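Local coordinates for glycosyl hydrolase family 2, TIM barrel domain protein (Faecalibacterium prausnitzii A2-165, PDB 6ED2) that is a gut bacterial beta-glucuronidase of glycosyl hydrolase family 2, which probably removes terminal glucuronic acid from glucuronide conjugates, at residues 263-268 / 273-278; 216-219 / 224-227. One frame throughout, in Å; residues are numbered along the deposited sequence.

Contact 1. Residues 263-268 / 273-278; sequences NARLWN and YLYDLV
R265 lays its side chain over one face of the Y273 ring. CB already stands over the ring face at its rim, 3.7 Å from Y273 CD2, and also touches the Y275 hydroxyl; CG meets that same OH. CD then sits over the phenol in a CH-pi contact, 3.8 Å from the centroid of the Y273 ring and displaced toward its rim. A bend at chi3 (58°) turns the chain there, and NE, CZ and NH1 pass over CE1 of Y273, with NH1 to CE1 at 3.4 Å. Guanidinium and ring planes are 27° apart, a tilted overlap rather than a flat stack. Y275 OH, from the strand that follows Y273, accepts the backbone N-H of R265 at 3.0 Å, almost straight at 173°. A water bridges the two backbones, donating to R265 O and to Y273 O, and lies in the plane of the Y275 ring at its edge. Farther along, W267 runs side by side with L274, its CD1 3.8 Å from L274 CD2. In the beta-sandwich domain of the glycosidase, residues 263-268 leave strand 256-262 and fold back over the segment that leads into strand 275-283, which lies between strands 238-244 and 286-295. Y273 OH bonds D244 at the end of the former, while W267 NE1 reaches the carbonyl of D368 in helix 361-370 of the TIM barrel.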
loop_
_atom_site.group_PDB
_atom_site.type_symbol
_atom_site.label_atom_id
_atom_site.label_comp_id
_atom_site.label_asym_id
_atom_site.label_seq_id
_atom_site.Cartn_x
_atom_site.Cartn_y
_atom_site.Cartn_z
ATOM N N ASN A 263 16.561 -42.701 -32.360
ATOM C CA ASN A 263 15.448 -41.750 -32.401
ATOM C C ASN A 263 15.233 -41.105 -31.034
ATOM O O ASN A 263 14.103 -40.930 -30.580
ATOM C CB ASN A 263 14.166 -42.420 -32.894
ATOM C CG ASN A 263 14.337 -43.064 -34.251
ATOM O OD1 ASN A 263 14.768 -42.413 -35.205
ATOM N ND2 ASN A 263 14.003 -44.345 -34.349
ATOM N N ALA A 264 16.339 -40.792 -30.363
ATOM C CA ALA A 264 16.297 -40.138 -29.067
ATOM C C ALA A 264 15.377 -38.928 -29.100
ATOM O O ALA A 264 15.434 -38.115 -30.027
ATOM C CB ALA A 264 17.707 -39.709 -28.664
ATOM N N ARG A 265 14.523 -38.821 -28.086
ATOM C CA ARG A 265 13.728 -37.618 -27.858
ATOM C C ARG A 265 14.565 -36.668 -27.012
ATOM O O ARG A 265 14.882 -36.960 -25.851
ATOM C CB ARG A 265 12.402 -37.956 -27.185
ATOM C CG ARG A 265 11.650 -39.072 -27.897
ATOM C CD ARG A 265 10.235 -39.196 -27.389
ATOM N NE ARG A 265 9.495 -37.951 -27.560
ATOM C CZ ARG A 265 8.201 -37.810 -27.289
ATOM N NH1 ARG A 265 7.502 -38.845 -26.831
ATOM N NH2 ARG A 265 7.606 -36.638 -27.471
ATOM N N LEU A 266 14.937 -35.543 -27.601
ATOM C CA LEU A 266 15.883 -34.635 -26.981
ATOM C C LEU A 266 15.196 -33.733 -25.963
ATOM O O LEU A 266 14.040 -33.335 -26.124
ATOM C CB LEU A 266 16.569 -33.788 -28.052
ATOM C CG LEU A 266 17.391 -34.554 -29.084
ATOM C CD1 LEU A 266 18.180 -33.572 -29.958
ATOM C CD2 LEU A 266 18.330 -35.562 -28.411
ATOM N N TRP A 267 15.937 -33.418 -24.910
ATOM C CA TRP A 267 15.534 -32.423 -23.934
ATOM C C TRP A 267 15.775 -31.027 -24.501
ATOM O O TRP A 267 16.867 -30.730 -24.991
ATOM C CB TRP A 267 16.330 -32.653 -22.651
ATOM C CG TRP A 267 15.947 -31.850 -21.467
ATOM C CD1 TRP A 267 15.221 -32.274 -20.378
ATOM C CD2 TRP A 267 16.338 -30.501 -21.189
ATOM N NE1 TRP A 267 15.117 -31.256 -19.451
ATOM C CE2 TRP A 267 15.790 -30.156 -19.929
ATOM C CE3 TRP A 267 17.085 -29.544 -21.888
ATOM C CZ2 TRP A 267 15.967 -28.897 -19.362
ATOM C CZ3 TRP A 267 17.267 -28.296 -21.320
ATOM C CH2 TRP A 267 16.714 -27.982 -20.068
ATOM N N ASN A 268 14.755 -30.173 -24.443
ATOM C CA ASN A 268 14.812 -28.851 -25.048
ATOM C C ASN A 268 14.196 -27.804 -24.129
ATOM O O ASN A 268 13.400 -28.120 -23.242
ATOM C CB ASN A 268 14.088 -28.838 -26.388
ATOM C CG ASN A 268 15.042 -28.768 -27.537
ATOM O OD1 ASN A 268 15.790 -27.782 -27.682
ATOM N ND2 ASN A 268 15.052 -29.816 -28.356
ATOM N N TYR A 273 12.301 -33.558 -22.114
ATOM C CA TYR A 273 11.997 -34.977 -22.158
ATOM C C TYR A 273 13.016 -35.706 -21.308
ATOM O O TYR A 273 14.220 -35.512 -21.480
ATOM C CB TYR A 273 12.007 -35.527 -23.583
ATOM C CG TYR A 273 11.253 -36.821 -23.681
ATOM C CD1 TYR A 273 9.884 -36.824 -23.917
ATOM C CD2 TYR A 273 11.894 -38.046 -23.495
ATOM C CE1 TYR A 273 9.177 -38.000 -23.994
ATOM C CE2 TYR A 273 11.187 -39.238 -23.566
ATOM C CZ TYR A 273 9.826 -39.204 -23.823
ATOM O OH TYR A 273 9.099 -40.372 -23.915
ATOM N N LEU A 274 12.536 -36.536 -20.393
ATOM C CA LEU A 274 13.384 -37.243 -19.448
ATOM C C LEU A 274 13.249 -38.742 -19.672
ATOM O O LEU A 274 12.169 -39.235 -20.023
ATOM C CB LEU A 274 13.018 -36.877 -17.996
ATOM C CG LEU A 274 13.298 -35.409 -17.626
ATOM C CD1 LEU A 274 12.852 -35.093 -16.205
ATOM C CD2 LEU A 274 14.791 -35.059 -17.818
ATOM N N TYR A 275 14.360 -39.454 -19.511
ATOM C CA TYR A 275 14.409 -40.905 -19.551
ATOM C C TYR A 275 14.711 -41.426 -18.158
ATOM O O TYR A 275 15.314 -40.740 -17.336
ATOM C CB TYR A 275 15.488 -41.412 -20.513
ATOM C CG TYR A 275 15.147 -41.301 -21.980
ATOM C CD1 TYR A 275 14.635 -42.393 -22.689
ATOM C CD2 TYR A 275 15.379 -40.119 -22.672
ATOM C CE1 TYR A 275 14.346 -42.293 -24.055
ATOM C CE2 TYR A 275 15.101 -40.009 -24.021
ATOM C CZ TYR A 275 14.580 -41.093 -24.710
ATOM O OH TYR A 275 14.309 -40.957 -26.053
ATOM N N ASP A 276 14.327 -42.663 -17.906
ATOM C CA ASP A 276 14.555 -43.276 -16.605
ATOM C C ASP A 276 15.838 -44.092 -16.666
ATOM O O ASP A 276 15.990 -44.958 -17.536
ATOM C CB ASP A 276 13.365 -44.137 -16.191
ATOM C CG ASP A 276 12.120 -43.311 -15.932
ATOM O OD1 ASP A 276 12.172 -42.421 -15.062
ATOM O OD2 ASP A 276 11.101 -43.531 -16.612
ATOM N N LEU A 277 16.756 -43.802 -15.753
ATOM C CA LEU A 277 18.052 -44.451 -15.701
ATOM C C LEU A 277 18.048 -45.457 -14.559
ATOM O O LEU A 277 17.666 -45.118 -13.434
ATOM C CB LEU A 277 19.160 -43.409 -15.503
ATOM C CG LEU A 277 20.622 -43.868 -15.521
ATOM C CD1 LEU A 277 20.994 -44.424 -16.890
ATOM C CD2 LEU A 277 21.527 -42.716 -15.179
ATOM N N VAL A 278 18.469 -46.688 -14.848
ATOM C CA VAL A 278 18.538 -47.754 -13.853
ATOM C C VAL A 278 19.977 -48.248 -13.779
ATOM O O VAL A 278 20.485 -48.839 -14.739
ATOM C CB VAL A 278 17.589 -48.910 -14.190
ATOM C CG1 VAL A 278 17.672 -50.006 -13.125
ATOM C CG2 VAL A 278 16.180 -48.394 -14.347
HETATM O O HOH W 1 15.942 -36.506 -23.326
#

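Contact 2. Residues 216-219 / 224-227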
loop_
_atom_site.group_PDB
_atom_site.type_symbol
_atom_site.label_atom_id
_atom_site.label_comp_id
_atom_site.label_asym_id
_atom_site.label_seq_id
_atom_site.Cartn_x
_atom_site.Cartn_y
_atom_site.Cartn_z
ATOM N N ARG A 216 27.806 -37.885 -20.473
ATOM C CA ARG A 216 28.139 -36.970 -21.564
ATOM C C ARG A 216 27.228 -37.318 -22.725
ATOM O O ARG A 216 26.910 -38.490 -22.938
ATOM C CB ARG A 216 29.606 -37.101 -22.085
ATOM C CG ARG A 216 30.699 -36.742 -21.108
ATOM C CD ARG A 216 31.992 -37.560 -21.343
ATOM N NE ARG A 216 32.782 -37.657 -20.095
ATOM C CZ ARG A 216 33.155 -38.798 -19.500
ATOM N NH1 ARG A 216 32.835 -39.971 -20.032
ATOM N NH2 ARG A 216 33.856 -38.771 -18.373
ATOM N N TYR A 217 26.855 -36.320 -23.513
ATOM C CA TYR A 217 25.862 -36.535 -24.556
ATOM C C TYR A 217 26.422 -36.169 -25.921
ATOM O O TYR A 217 27.257 -35.267 -26.056
ATOM C CB TYR A 217 24.572 -35.731 -24.259
ATOM C CG TYR A 217 24.010 -36.103 -22.901
ATOM C CD1 TYR A 217 23.069 -37.119 -22.773
ATOM C CD2 TYR A 217 24.480 -35.498 -21.750
ATOM C CE1 TYR A 217 22.579 -37.484 -21.544
ATOM C CE2 TYR A 217 24.005 -35.865 -20.507
ATOM C CZ TYR A 217 23.044 -36.851 -20.415
ATOM O OH TYR A 217 22.572 -37.221 -19.186
ATOM N N ARG A 218 25.936 -36.885 -26.929
ATOM C CA ARG A 218 26.365 -36.709 -28.304
ATOM C C ARG A 218 25.174 -37.011 -29.202
ATOM O O ARG A 218 24.521 -38.052 -29.048
ATOM C CB ARG A 218 27.550 -37.637 -28.595
ATOM C CG ARG A 218 28.046 -37.668 -30.016
ATOM C CD ARG A 218 29.357 -38.489 -30.094
ATOM N NE ARG A 218 29.230 -39.800 -29.439
ATOM C CZ ARG A 218 29.852 -40.167 -28.314
ATOM N NH1 ARG A 218 29.656 -41.386 -27.804
ATOM N NH2 ARG A 218 30.683 -39.329 -27.700
ATOM N N LEU A 219 24.873 -36.093 -30.114
ATOM C CA LEU A 219 23.806 -36.305 -31.080
ATOM C C LEU A 219 24.367 -36.951 -32.343
ATOM O O LEU A 219 25.467 -36.616 -32.788
ATOM C CB LEU A 219 23.117 -34.980 -31.414
ATOM C CG LEU A 219 22.682 -34.142 -30.206
ATOM C CD1 LEU A 219 21.850 -32.946 -30.645
ATOM C CD2 LEU A 219 21.929 -34.978 -29.180
ATOM N N ALA A 224 21.054 -40.552 -30.500
ATOM C CA ALA A 224 22.001 -39.962 -29.578
ATOM C C ALA A 224 22.766 -41.066 -28.878
ATOM O O ALA A 224 22.361 -42.232 -28.878
ATOM C CB ALA A 224 21.298 -39.064 -28.557
ATOM N N GLU A 225 23.884 -40.682 -28.285
ATOM C CA GLU A 225 24.700 -41.578 -27.484
ATOM C C GLU A 225 25.027 -40.910 -26.159
ATOM O O GLU A 225 25.299 -39.710 -26.109
ATOM C CB GLU A 225 26.000 -41.954 -28.206
ATOM C CG GLU A 225 25.771 -42.454 -29.613
ATOM C CD GLU A 225 27.003 -43.078 -30.220
ATOM O OE1 GLU A 225 26.848 -43.964 -31.091
ATOM O OE2 GLU A 225 28.121 -42.672 -29.833
ATOM N N ILE A 226 24.991 -41.696 -25.091
ATOM C CA ILE A 226 25.325 -41.241 -23.755
ATOM C C ILE A 226 26.518 -42.056 -23.297
ATOM O O ILE A 226 26.400 -43.275 -23.126
ATOM C CB ILE A 226 24.154 -41.422 -22.767
ATOM C CG1 ILE A 226 22.848 -40.848 -23.335
ATOM C CG2 ILE A 226 24.520 -40.800 -21.432
ATOM C CD1 ILE A 226 21.577 -41.300 -22.579
ATOM N N ASP A 227 27.662 -41.396 -23.104
ATOM C CA ASP A 227 28.799 -42.018 -22.441
ATOM C C ASP A 227 28.628 -41.840 -20.939
ATOM O O ASP A 227 28.375 -40.728 -20.459
ATOM C CB ASP A 227 30.131 -41.404 -22.883
ATOM C CG ASP A 227 30.403 -41.564 -24.387
ATOM O OD1 ASP A 227 29.865 -42.495 -25.030
ATOM O OD2 ASP A 227 31.170 -40.736 -24.924
#
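The guanidinium of R218 reaches across the strand pair and holds two carboxylates of the facing strand, E225 and D227. NE and NH1 both donate to one oxygen, E225 OE2, NH1 at 2.9 Å from it and on its anti lone pair; the E225 carboxylate stands almost upright to the guanidinium plane, 82° away. Toward D227 the grip is end-on: NH1 meets OD1 at 3.0 Å and NH2 meets OD2 at 3.2 Å, both oxygens approached on their syn side but out of the carboxylate plane. NH1 is thus shared between the two acids. The extended start of R218, with CG anti to the backbone N (chi1 175°), and a turn at chi3 carry the guanidinium over the neighbouring strand. The positive charge of R218, lying between the two acids, would probably favour the ionised form of both. Beneath this network runs a beta hairpin, strands 210-219 and 223-232, part of a sheet in the immunoglobulin-like beta-sandwich domain of family 2 glycosidases. R216 with D227 and R218 with E225 are hydrogen-bonded antiparallel pairs, E225 N to R218 O being 2.8 Å, whereas R218 N to E225 O is weak. The other face of the hairpin is apolar: Y217 lies alongside I226, its CD1 3.8 Å from I226 CG1, and L219 CD2 packs on A224 CB at 4.2 Å. Both Y217 and I226 then rest on I295 of strand 286-295. Farther out, T258 of the third strand, 256-262, hydrogen-bonds D227 OD1, and T215 bonds the hydroxyl of Y217.

Contacts 1 and 2 lie in one beta-sandwich domain, their centres 11 Å apart, and they touch directly. A264 CB of the loop packs on A224 CB of the hairpin at 3.6 Å, and L266 CD2 meets L219 CD2 at 3.7 Å. The apolar face of contact 2 therefore meets the loop of contact 1, which leads from the three-stranded sheet into the four-stranded one. A magnesium ion held by T239 and E241 lies in the same domain, about 13 Å from the side chain of Y275 and likewise about 13 Å from that of I226; neither T239 nor E241 belongs to either contact.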